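Local structure of phosphoribosyl-aminoimidazole carboxylase (Aspergillus clavatus, 3K5I) at residues 161-166 with 198-203; 208-213 with 244-249; 235-240 with 332-337; 224-229 with 252-257. The protein probably catalyses the ATP-dependent carboxylation of 5-aminoimidazole ribonucleotide to its N5-carboxyamino form, an ATP-grasp reaction of purine biosynthesis. All blocks are in the same frame, centred on the assembly; numbering follows the deposited sequence.

Contact 1: residues 161-166 with 198-203; sequences YPLMLK and LYAEKW. With ADP (adenosine-5'-diphosphate), chain G.
P162 and W203 meet at one end of an antiparallel strand pair from the four-stranded sheet of the ATP-grasp domain, and K166 and E201 meet nearer the other; between them lies the adenine of ADP. The indole is sandwiched. P162 CG sits 3.6 Å from the centroid of its six-membered ring as a CH-pi contact, and on the opposite face ADP C2 lies 3.4 Å above the ring centre. M164 CE, carried back by a chain bent at chi2 and chi3, comes within 4.0 Å of W203 CH2 and also reaches the base. The lysine stays extended beyond CG, which takes K166 NZ to 2.7 Å from ADP N7, and it hydrogen-bonds to ADP O2A at 2.5 Å. The same ammonium forms a salt bridge with E201, and Y199 OH flanks its chain at K166 CD, 3.3 Å away. Behind these groups, paired backbone bonds join M164 with E201 and K166 with Y199, setting M164, K166, Y199 and E201 on the nucleotide side, while L165 and A200 turn to the other. Strands 141-144 and 177-180 complete the sheet. In the salt bridge, K166 NZ approaches E201 OE1 at 3.0 Å from above the carboxylate plane.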
# COMPACT_ATOMS: atom_id res chain seq x y z
N TYR A 161 28.72 -35.38 1.09
CA TYR A 161 27.40 -35.28 0.48
C TYR A 161 26.33 -35.33 1.53
O TYR A 161 26.55 -35.90 2.59
CB TYR A 161 27.17 -36.48 -0.42
CG TYR A 161 28.10 -36.48 -1.60
CD1 TYR A 161 27.77 -35.78 -2.76
CD2 TYR A 161 29.34 -37.14 -1.57
CE1 TYR A 161 28.65 -35.74 -3.84
CE2 TYR A 161 30.21 -37.12 -2.67
CZ TYR A 161 29.87 -36.42 -3.81
OH TYR A 161 30.72 -36.40 -4.90
N PRO A 162 25.19 -34.72 1.22
CA PRO A 162 25.06 -34.04 -0.05
C PRO A 162 25.85 -32.75 0.09
O PRO A 162 26.46 -32.43 1.11
CB PRO A 162 23.59 -33.63 -0.04
CG PRO A 162 23.37 -33.24 1.44
CD PRO A 162 24.28 -34.14 2.24
N LEU A 163 25.77 -31.95 -0.95
CA LEU A 163 26.43 -30.66 -0.94
C LEU A 163 25.58 -29.74 -1.81
O LEU A 163 24.76 -30.17 -2.63
CB LEU A 163 27.85 -30.79 -1.47
CG LEU A 163 28.17 -31.59 -2.73
CD1 LEU A 163 27.62 -30.61 -3.81
CD2 LEU A 163 29.70 -31.91 -2.93
N MET A 164 25.76 -28.44 -1.66
CA MET A 164 24.94 -27.54 -2.48
C MET A 164 25.74 -27.10 -3.68
O MET A 164 26.76 -26.46 -3.50
CB MET A 164 24.46 -26.33 -1.67
CG MET A 164 23.43 -25.45 -2.39
SD MET A 164 22.13 -26.52 -2.99
CE MET A 164 21.22 -26.58 -1.62
N LEU A 165 25.33 -27.46 -4.89
CA LEU A 165 26.14 -26.98 -6.00
C LEU A 165 25.64 -25.60 -6.33
O LEU A 165 24.43 -25.43 -6.45
CB LEU A 165 26.04 -27.83 -7.27
CG LEU A 165 27.05 -27.53 -8.40
CD1 LEU A 165 28.56 -27.44 -7.97
CD2 LEU A 165 26.87 -28.48 -9.65
N LYS A 166 26.52 -24.62 -6.51
CA LYS A 166 26.02 -23.28 -6.82
C LYS A 166 26.78 -22.50 -7.89
O LYS A 166 28.01 -22.56 -7.93
CB LYS A 166 26.12 -22.42 -5.55
CG LYS A 166 25.62 -22.99 -4.24
CD LYS A 166 25.40 -21.86 -3.20
CE LYS A 166 24.55 -22.23 -1.94
NZ LYS A 166 24.37 -21.21 -0.78
N LEU A 198 31.11 -22.14 -11.21
CA LEU A 198 30.55 -22.78 -10.01
C LEU A 198 31.50 -22.92 -8.85
O LEU A 198 32.73 -22.81 -8.95
CB LEU A 198 30.26 -24.25 -10.34
CG LEU A 198 29.60 -24.43 -11.69
CD1 LEU A 198 29.30 -25.91 -11.74
CD2 LEU A 198 28.33 -23.56 -11.78
N TYR A 199 30.89 -23.28 -7.74
CA TYR A 199 31.65 -23.57 -6.54
C TYR A 199 30.65 -24.44 -5.78
O TYR A 199 29.46 -24.41 -6.03
CB TYR A 199 32.14 -22.36 -5.75
CG TYR A 199 31.03 -21.70 -5.00
CD1 TYR A 199 30.13 -20.89 -5.68
CD2 TYR A 199 30.86 -21.92 -3.64
CE1 TYR A 199 29.16 -20.25 -4.99
CE2 TYR A 199 29.84 -21.30 -2.94
CZ TYR A 199 28.98 -20.49 -3.66
OH TYR A 199 27.94 -19.79 -3.14
N ALA A 200 31.10 -25.29 -4.87
CA ALA A 200 30.21 -26.15 -4.09
C ALA A 200 30.27 -25.74 -2.64
O ALA A 200 31.29 -25.20 -2.18
CB ALA A 200 30.64 -27.62 -4.26
N GLU A 201 29.20 -26.00 -1.90
CA GLU A 201 29.34 -25.57 -0.52
C GLU A 201 29.12 -26.77 0.40
O GLU A 201 28.30 -27.65 0.11
CB GLU A 201 28.31 -24.44 -0.36
CG GLU A 201 28.91 -23.10 -0.04
CD GLU A 201 27.83 -22.09 0.28
OE1 GLU A 201 26.70 -22.51 0.61
OE2 GLU A 201 28.09 -20.87 0.20
N LYS A 202 29.86 -26.85 1.50
CA LYS A 202 29.67 -28.00 2.38
C LYS A 202 28.27 -27.82 2.90
O LYS A 202 27.82 -26.67 3.08
CB LYS A 202 30.70 -27.98 3.51
CG LYS A 202 30.18 -28.64 4.78
CD LYS A 202 31.37 -28.94 5.70
CE LYS A 202 31.98 -30.30 5.44
NZ LYS A 202 33.13 -30.58 6.35
N TRP A 203 27.55 -28.91 3.17
CA TRP A 203 26.18 -28.83 3.65
C TRP A 203 26.01 -27.97 4.87
O TRP A 203 26.90 -27.90 5.73
CB TRP A 203 25.59 -30.19 4.04
CG TRP A 203 24.09 -30.12 3.99
CD1 TRP A 203 23.19 -30.21 5.01
CD2 TRP A 203 23.32 -29.94 2.81
NE1 TRP A 203 21.89 -30.10 4.53
CE2 TRP A 203 21.96 -29.92 3.18
CE3 TRP A 203 23.65 -29.76 1.48
CZ2 TRP A 203 20.95 -29.75 2.27
CZ3 TRP A 203 22.64 -29.62 0.58
CH2 TRP A 203 21.32 -29.62 0.96
PB ADP G . 19.74 -17.81 -3.81
O1B ADP G . 19.22 -18.25 -5.13
O2B ADP G . 20.53 -16.63 -4.32
O3B ADP G . 19.08 -17.18 -2.54
PA ADP G . 21.03 -19.30 -1.55
O1A ADP G . 20.53 -18.35 -0.56
O2A ADP G . 22.48 -19.58 -1.28
O3A ADP G . 20.70 -18.85 -3.06
O5' ADP G . 20.19 -20.63 -1.18
C5' ADP G . 18.77 -20.60 -0.97
C4' ADP G . 18.41 -21.54 0.14
O4' ADP G . 18.89 -22.88 -0.17
C3' ADP G . 19.04 -21.34 1.51
O3' ADP G . 18.08 -20.55 2.23
C2' ADP G . 19.02 -22.72 2.19
O2' ADP G . 17.67 -23.23 2.33
C1' ADP G . 19.45 -23.48 0.95
N9 ADP G . 20.89 -23.60 1.02
C8 ADP G . 21.77 -22.71 0.47
N7 ADP G . 23.05 -23.00 0.83
C5 ADP G . 22.90 -24.16 1.57
C6 ADP G . 23.90 -25.02 2.12
N6 ADP G . 25.11 -24.99 2.22
N1 ADP G . 23.43 -26.10 2.81
C2 ADP G . 22.09 -26.44 2.90
N3 ADP G . 21.19 -25.71 2.30
C4 ADP G . 21.59 -24.59 1.68
O HOH W 1 28.92 -30.94 2.53

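Contact 2: residues 208-213 with 244-249; sequences MELAVI and RNVSDA. With ADP (adenosine-5'-diphosphate), chain G.
M208 reaches V246 and R244 by way of three torsions: its CG lies between the backbone N and the carbonyl carbon (chi1 71°), the chain then runs straight, and a turn at chi3 (88°) swings the methyl group out to the facing segment. V246 answers with the branch that stands anti to its carbonyl carbon, so that CG2 rests 3.8 Å from M208 CE and equally far from the sulfur. The two side chains cross obliquely, and M208 CE also comes within 3.0 Å of R244 O, a close approach of a methyl to a carbonyl. L210, two residues along the strand and on the same side, adds a looser touch, its CD2 4.4 Å from V246 CG2. The link between strand 206-216 and the approach to helix 248-263 is therefore slight, with mainly apolar side chains and one methyl-to-carbonyl approach, and is made mostly by the end of one methionine side chain.

The polar ends of the neighbourhood are engaged elsewhere. R244 forms salt bridges with E228 and E388 and a cation-pi contact with Y240, while S247, at the N-cap position, caps the helix through a bond from I250 N to its OG. E209, next to M208 and turned the opposite way by strand alternation, receives ADP O2' on OE1 at 3.1 Å, and Q231 holds the same oxygen. One strand thus presents a hydrophobic side to the helix approach and an acidic side chain to the nucleotide ribose, a division of labour that fits the antiparallel sheet of an ATP-grasp domain, one face of which lines the ADP pocket.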
# COMPACT_ATOMS: atom_id res chain seq x y z
N MET A 208 16.95 -24.09 11.49
CA MET A 208 16.11 -23.02 10.94
C MET A 208 16.97 -22.00 10.25
O MET A 208 18.20 -22.02 10.36
CB MET A 208 15.00 -22.37 11.80
CG MET A 208 15.28 -21.45 12.98
SD MET A 208 13.95 -20.21 13.55
CE MET A 208 12.89 -21.04 14.74
N GLU A 209 16.30 -21.13 9.52
CA GLU A 209 16.98 -20.08 8.80
C GLU A 209 16.44 -18.76 9.23
O GLU A 209 15.23 -18.58 9.47
CB GLU A 209 16.68 -20.22 7.31
CG GLU A 209 17.54 -21.26 6.71
CD GLU A 209 17.36 -21.34 5.23
OE1 GLU A 209 16.36 -21.99 4.85
OE2 GLU A 209 18.24 -20.83 4.47
N LEU A 210 17.36 -17.81 9.24
CA LEU A 210 16.97 -16.47 9.64
C LEU A 210 17.44 -15.39 8.68
O LEU A 210 18.37 -15.52 7.90
CB LEU A 210 17.56 -16.20 11.02
CG LEU A 210 17.34 -17.36 11.99
CD1 LEU A 210 18.51 -17.42 12.93
CD2 LEU A 210 16.08 -17.11 12.82
N ALA A 211 16.75 -14.28 8.80
CA ALA A 211 17.11 -13.14 8.00
C ALA A 211 16.93 -11.82 8.77
O ALA A 211 16.01 -11.69 9.56
CB ALA A 211 16.23 -13.18 6.70
N VAL A 212 17.79 -10.81 8.58
CA VAL A 212 17.62 -9.48 9.21
C VAL A 212 17.70 -8.47 8.06
O VAL A 212 18.67 -8.50 7.27
CB VAL A 212 18.74 -9.09 10.30
CG1 VAL A 212 18.59 -7.56 10.89
CG2 VAL A 212 18.51 -10.02 11.53
N ILE A 213 16.73 -7.57 7.97
CA ILE A 213 16.79 -6.49 6.97
C ILE A 213 17.55 -5.29 7.66
O ILE A 213 17.01 -4.75 8.62
CB ILE A 213 15.40 -5.87 6.59
CG1 ILE A 213 14.58 -6.72 5.60
CG2 ILE A 213 15.61 -4.53 5.91
CD1 ILE A 213 15.42 -7.66 4.65
N ARG A 244 9.92 -17.14 15.38
CA ARG A 244 9.32 -17.91 16.47
C ARG A 244 10.33 -18.82 17.22
O ARG A 244 11.21 -19.46 16.60
CB ARG A 244 8.23 -18.83 15.82
CG ARG A 244 7.04 -18.14 15.12
CD ARG A 244 6.05 -19.05 14.34
NE ARG A 244 6.76 -19.96 13.42
CZ ARG A 244 6.27 -21.06 12.83
NH1 ARG A 244 7.02 -21.83 12.03
NH2 ARG A 244 5.02 -21.43 13.00
N ASN A 245 10.19 -18.98 18.53
CA ASN A 245 11.08 -19.91 19.25
C ASN A 245 12.55 -19.65 19.15
O ASN A 245 13.36 -20.57 18.92
CB ASN A 245 10.91 -21.32 18.64
CG ASN A 245 9.72 -22.08 19.20
OD1 ASN A 245 9.16 -22.94 18.50
ND2 ASN A 245 9.34 -21.80 20.44
N VAL A 246 12.90 -18.39 19.34
CA VAL A 246 14.28 -18.01 19.22
C VAL A 246 14.43 -17.12 20.44
O VAL A 246 13.63 -16.22 20.68
CB VAL A 246 14.41 -17.19 17.90
CG1 VAL A 246 15.77 -16.60 17.80
CG2 VAL A 246 14.25 -18.09 16.69
N SER A 247 15.47 -17.38 21.23
CA SER A 247 15.74 -16.61 22.45
C SER A 247 16.22 -15.22 22.09
O SER A 247 16.79 -15.00 21.03
CB SER A 247 16.95 -17.27 23.13
OG SER A 247 17.84 -17.63 22.11
N ASP A 248 16.03 -14.27 23.00
CA ASP A 248 16.50 -12.92 22.76
C ASP A 248 18.01 -13.01 22.56
O ASP A 248 18.61 -12.07 22.05
CB ASP A 248 16.25 -12.05 23.99
CG ASP A 248 14.87 -12.27 24.58
OD1 ASP A 248 13.95 -12.44 23.76
OD2 ASP A 248 14.69 -12.26 25.82
N ALA A 249 18.61 -14.11 22.98
CA ALA A 249 20.06 -14.31 22.87
C ALA A 249 20.45 -14.62 21.46
O ALA A 249 21.48 -14.20 20.91
CB ALA A 249 20.52 -15.41 23.80
PB ADP G . 19.74 -17.81 -3.81
O1B ADP G . 19.22 -18.25 -5.13
O2B ADP G . 20.53 -16.63 -4.32
O3B ADP G . 19.08 -17.18 -2.54
PA ADP G . 21.03 -19.30 -1.55
O1A ADP G . 20.53 -18.35 -0.56
O2A ADP G . 22.48 -19.58 -1.28
O3A ADP G . 20.70 -18.85 -3.06
O5' ADP G . 20.19 -20.63 -1.18
C5' ADP G . 18.77 -20.60 -0.97
C4' ADP G . 18.41 -21.54 0.14
O4' ADP G . 18.89 -22.88 -0.17
C3' ADP G . 19.04 -21.34 1.51
O3' ADP G . 18.08 -20.55 2.23
C2' ADP G . 19.02 -22.72 2.19
O2' ADP G . 17.67 -23.23 2.33
C1' ADP G . 19.45 -23.48 0.95
N9 ADP G . 20.89 -23.60 1.02
C8 ADP G . 21.77 -22.71 0.47
N7 ADP G . 23.05 -23.00 0.83
C5 ADP G . 22.90 -24.16 1.57
C6 ADP G . 23.90 -25.02 2.12
N6 ADP G . 25.11 -24.99 2.22
N1 ADP G . 23.43 -26.10 2.81
C2 ADP G . 22.09 -26.44 2.90
N3 ADP G . 21.19 -25.71 2.30
C4 ADP G . 21.59 -24.59 1.68

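Contact 3: residues 235-240 with 332-337; sequences ICKLVY and IMLNII
L238 and L334 form the tight centre of this antiparallel strand pair: L238 CD2 and L334 CD1 lie 3.3 Å apart, closer than ordinary van der Waals contact. Y240 and I332 continue the same face of the sheet. I332 CG2 sits over the tyrosine ring, offset toward its rim, in a CH-pi contact 4.2 Å from the centroid, and M384, from helix 384-399, packs against both residues. On the other face V239 and M333 form a hydrogen-bonded pair, V239 N to M333 O at 2.6 Å and M333 N to V239 O at 2.8 Å. M333, whose CG is anti to the backbone N (chi1 175°) before the chain bends, brings CE to 3.8 Å from V239 CG2.

Toward the start of strand 235-241 the fit relaxes. I235 CG2 and I337 CD1 are 4.4 Å apart, both residues being partly exposed, and K237 directs its ammonium to a salt bridge with E232. Here K237 and L238 both face V230 of strand 221-232, a classic beta bulge that interrupts regular pairing there. Across the contact K237 O still accepts from N335 N at 2.7 Å, and N335 ND2 donates to C236 O at 2.9 Å. That donor stands 63° out of the carbonyl plane, off any lone pair, and the amide is shared with N294 OD1.

Together with N335 N to K237 O, the V239-M333 backbone bonds imply one continuous sheet joining the ATP-grasp and C-terminal family regions, packed by leucines at the middle and by isoleucine and tyrosine at one end.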
# COMPACT_ATOMS: atom_id res chain seq x y z
N ILE A 235 14.08 -22.10 -2.62
CA ILE A 235 13.36 -20.84 -2.81
C ILE A 235 12.64 -20.44 -1.53
O ILE A 235 12.15 -21.31 -0.86
CB ILE A 235 12.27 -20.99 -3.90
CG1 ILE A 235 12.83 -21.76 -5.09
CG2 ILE A 235 11.47 -19.69 -4.16
CD1 ILE A 235 11.75 -22.18 -6.17
N CYS A 236 12.51 -19.16 -1.21
CA CYS A 236 11.79 -18.80 -0.00
C CYS A 236 10.31 -19.11 -0.21
O CYS A 236 9.71 -18.92 -1.29
CB CYS A 236 11.96 -17.30 0.26
SG CYS A 236 11.00 -16.63 1.67
N LYS A 237 9.72 -19.55 0.89
CA LYS A 237 8.31 -19.92 0.87
C LYS A 237 7.53 -19.11 1.89
O LYS A 237 6.58 -18.40 1.55
CB LYS A 237 8.18 -21.44 1.08
CG LYS A 237 6.74 -21.93 1.07
CD LYS A 237 6.76 -23.43 1.32
CE LYS A 237 5.50 -24.00 1.98
NZ LYS A 237 5.74 -25.44 2.33
N LEU A 238 7.95 -19.21 3.14
CA LEU A 238 7.26 -18.47 4.19
C LEU A 238 8.23 -17.63 4.98
O LEU A 238 9.42 -17.96 5.06
CB LEU A 238 6.79 -19.40 5.32
CG LEU A 238 5.75 -20.35 4.75
CD1 LEU A 238 5.64 -21.68 5.54
CD2 LEU A 238 4.53 -19.45 4.84
N VAL A 239 7.65 -16.58 5.58
CA VAL A 239 8.37 -15.69 6.49
C VAL A 239 7.48 -15.49 7.74
O VAL A 239 6.32 -15.18 7.55
CB VAL A 239 8.86 -14.37 5.85
CG1 VAL A 239 9.53 -13.47 6.93
CG2 VAL A 239 9.88 -14.64 4.70
N TYR A 240 8.00 -15.67 8.96
CA TYR A 240 7.26 -15.45 10.25
C TYR A 240 7.98 -14.29 10.91
O TYR A 240 9.17 -14.30 11.23
CB TYR A 240 7.31 -16.64 11.20
CG TYR A 240 6.71 -17.87 10.59
CD1 TYR A 240 7.40 -18.60 9.62
CD2 TYR A 240 5.42 -18.26 10.92
CE1 TYR A 240 6.85 -19.71 9.03
CE2 TYR A 240 4.86 -19.40 10.30
CZ TYR A 240 5.58 -20.12 9.40
OH TYR A 240 4.93 -21.22 8.87
N ILE A 332 2.79 -13.27 8.91
CA ILE A 332 3.39 -14.37 8.17
C ILE A 332 3.27 -14.01 6.67
O ILE A 332 2.20 -13.58 6.22
CB ILE A 332 2.58 -15.74 8.43
CG1 ILE A 332 2.65 -16.10 9.91
CG2 ILE A 332 3.24 -16.98 7.76
CD1 ILE A 332 1.60 -17.13 10.28
N MET A 333 4.35 -14.19 5.90
CA MET A 333 4.24 -13.91 4.46
C MET A 333 4.50 -15.27 3.84
O MET A 333 5.44 -16.00 4.26
CB MET A 333 5.27 -12.87 3.98
CG MET A 333 5.35 -12.57 2.44
SD MET A 333 7.08 -12.75 1.87
CE MET A 333 7.33 -14.44 1.92
N LEU A 334 3.64 -15.54 2.86
CA LEU A 334 3.71 -16.76 2.05
C LEU A 334 3.99 -16.34 0.58
O LEU A 334 3.39 -15.40 0.07
CB LEU A 334 2.37 -17.52 2.14
CG LEU A 334 2.35 -18.79 1.28
CD1 LEU A 334 3.01 -20.01 1.91
CD2 LEU A 334 0.92 -19.14 1.10
N ASN A 335 4.94 -16.96 -0.11
CA ASN A 335 5.19 -16.54 -1.49
C ASN A 335 4.21 -17.30 -2.34
O ASN A 335 3.85 -18.37 -1.90
CB ASN A 335 6.60 -16.98 -1.97
CG ASN A 335 7.61 -15.86 -1.81
OD1 ASN A 335 7.24 -14.68 -1.67
ND2 ASN A 335 8.90 -16.21 -1.78
N ILE A 336 3.84 -16.77 -3.50
CA ILE A 336 2.99 -17.41 -4.48
C ILE A 336 3.96 -17.68 -5.61
O ILE A 336 4.39 -16.81 -6.35
CB ILE A 336 1.94 -16.50 -5.00
CG1 ILE A 336 1.01 -16.12 -3.86
CG2 ILE A 336 1.16 -17.21 -6.08
CD1 ILE A 336 0.05 -15.15 -4.41
N ILE A 337 4.35 -18.93 -5.70
CA ILE A 337 5.33 -19.41 -6.65
C ILE A 337 4.65 -20.04 -7.86
O ILE A 337 3.64 -20.72 -7.68
CB ILE A 337 5.98 -20.58 -5.82
CG1 ILE A 337 6.56 -19.98 -4.56
CG2 ILE A 337 7.04 -21.31 -6.58
CD1 ILE A 337 7.25 -18.70 -5.03

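Contact 4: residues 224-229 with 252-257; sequences YPTVET and QKAQEL
A254 and Q255 are the residues through which helix 248-263 meets Y224 and T226, along the interrupted strand 221-232 of the large antiparallel sheet in the ATP-grasp domain; the result is helix-on-sheet packing with a two-bond glutamine amide link. In sequence order, Q252 and K253 serve the helix first: their carbonyls accept the backbone N-H groups of E256 and L257, an ordinary alpha-helical pattern. A254 comes next and offers its methyl to the threonine, A254 CB lying 3.8 Å from T226 OG1 and 4.1 Å from T226 CG2. The same methyl packs on I283, so this turn of the helix bridges two strands.

Q255 does the polar work. Its chain bends at chi2 (-94°), away from a staggered value, and so folds the amide back toward the sheet, sliding past T226 in the opposite direction. NE2 then donates twice: to Y224 O at 2.9 Å, in the carbonyl plane, and to T226 OG1 at 3.0 Å. Both acceptors lie near the plane of the amide, as expected when each of its two N-H groups is aimed at one of them, and the pair fixes the rotation of the group. The threonine oxygen has a second, weak link to N251 O, and V212 lies against the glutamine from the neighbouring strand. On the other side of the amide, Q255 OE1 is hydrogen-bonded to S223 OG.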
# COMPACT_ATOMS: atom_id res chain seq x y z
N TYR A 224 15.53 -4.19 11.11
CA TYR A 224 14.23 -4.67 11.51
C TYR A 224 14.43 -5.89 12.38
O TYR A 224 15.57 -6.40 12.47
CB TYR A 224 13.37 -4.95 10.28
CG TYR A 224 12.92 -3.71 9.47
CD1 TYR A 224 13.75 -3.19 8.46
CD2 TYR A 224 11.66 -3.14 9.65
CE1 TYR A 224 13.36 -2.12 7.69
CE2 TYR A 224 11.25 -2.04 8.86
CZ TYR A 224 12.07 -1.52 7.89
OH TYR A 224 11.61 -0.43 7.13
N PRO A 225 13.36 -6.40 12.99
CA PRO A 225 13.57 -7.59 13.83
C PRO A 225 14.00 -8.81 12.99
O PRO A 225 13.83 -8.87 11.76
CB PRO A 225 12.19 -7.84 14.42
CG PRO A 225 11.61 -6.46 14.57
CD PRO A 225 12.05 -5.78 13.25
N THR A 226 14.62 -9.77 13.65
CA THR A 226 15.07 -11.01 13.01
C THR A 226 13.76 -11.78 12.76
O THR A 226 12.82 -11.82 13.60
CB THR A 226 15.86 -11.83 14.04
OG1 THR A 226 16.97 -11.08 14.56
CG2 THR A 226 16.29 -13.19 13.48
N VAL A 227 13.67 -12.31 11.55
CA VAL A 227 12.55 -13.13 11.07
C VAL A 227 13.06 -14.55 10.75
O VAL A 227 14.27 -14.83 10.61
CB VAL A 227 11.77 -12.56 9.87
CG1 VAL A 227 11.18 -11.18 10.20
CG2 VAL A 227 12.67 -12.52 8.75
N GLU A 228 12.11 -15.49 10.73
CA GLU A 228 12.38 -16.90 10.51
C GLU A 228 11.88 -17.17 9.12
O GLU A 228 10.73 -16.86 8.83
CB GLU A 228 11.31 -17.59 11.36
CG GLU A 228 11.14 -19.04 10.97
CD GLU A 228 10.26 -19.74 11.98
OE1 GLU A 228 9.69 -19.10 12.88
OE2 GLU A 228 10.12 -20.96 11.85
N THR A 229 12.71 -17.77 8.27
CA THR A 229 12.22 -18.00 6.94
C THR A 229 12.19 -19.47 6.62
O THR A 229 12.92 -20.25 7.21
CB THR A 229 13.19 -17.34 5.91
OG1 THR A 229 14.56 -17.73 6.12
CG2 THR A 229 13.18 -15.89 6.19
N GLN A 252 19.71 -11.70 19.12
CA GLN A 252 20.80 -10.79 19.21
C GLN A 252 22.06 -11.06 18.44
O GLN A 252 22.62 -10.17 17.76
CB GLN A 252 20.90 -10.20 20.62
CG GLN A 252 21.69 -8.90 20.63
CD GLN A 252 22.36 -8.65 21.97
OE1 GLN A 252 22.03 -7.69 22.68
NE2 GLN A 252 23.31 -9.51 22.31
N LYS A 253 22.49 -12.31 18.55
CA LYS A 253 23.70 -12.70 17.86
C LYS A 253 23.41 -12.51 16.38
O LYS A 253 24.26 -12.10 15.61
CB LYS A 253 24.15 -14.13 18.16
CG LYS A 253 25.62 -14.34 17.77
CD LYS A 253 25.86 -15.35 16.64
CE LYS A 253 27.34 -15.49 16.19
NZ LYS A 253 27.84 -16.78 15.56
N ALA A 254 22.18 -12.83 15.98
CA ALA A 254 21.73 -12.70 14.61
C ALA A 254 21.89 -11.23 14.14
O ALA A 254 22.48 -10.92 13.09
CB ALA A 254 20.25 -13.04 14.65
N GLN A 255 21.34 -10.31 14.91
CA GLN A 255 21.43 -8.90 14.59
C GLN A 255 22.83 -8.30 14.40
O GLN A 255 23.09 -7.50 13.48
CB GLN A 255 20.60 -8.16 15.63
CG GLN A 255 19.12 -8.55 15.60
CD GLN A 255 18.33 -7.60 14.72
OE1 GLN A 255 18.61 -6.41 14.66
NE2 GLN A 255 17.43 -8.14 13.93
N GLU A 256 23.74 -8.68 15.31
CA GLU A 256 25.15 -8.29 15.35
C GLU A 256 25.81 -8.85 14.11
O GLU A 256 26.49 -8.20 13.31
CB GLU A 256 25.83 -9.01 16.51
CG GLU A 256 25.38 -8.33 17.79
CD GLU A 256 25.74 -8.99 19.11
OE1 GLU A 256 25.41 -8.33 20.12
OE2 GLU A 256 26.32 -10.10 19.17
N LEU A 257 25.52 -10.11 13.93
CA LEU A 257 26.07 -10.78 12.77
C LEU A 257 25.73 -10.02 11.50
O LEU A 257 26.59 -9.71 10.69
CB LEU A 257 25.47 -12.18 12.73
CG LEU A 257 26.00 -12.82 11.46
CD1 LEU A 257 27.49 -12.55 11.19
CD2 LEU A 257 25.65 -14.33 11.47

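How the contacts relate
Contact 1 closes before the others open and stands apart from them, in the four-stranded sheet; its centre is about 24 Å from those of contacts 2 and 3 and about 25 Å from that of contact 4. The other three share the eight-stranded sheet, and their segments alternate along the chain. Contacts 2 and 4, with centres about 5 Å apart, both use helix 248-263 and the neighbouring strands 206-216 and 221-232. Contact 3 lies about 17 Å from contact 4, where strands 221-232 and 235-241 adjoin, and extends the sheet into the C-terminal region. ADP touches contacts 1 and 2, so the nucleotide is gripped between the two sheets, the clasp that gives ATP-grasp enzymes their name.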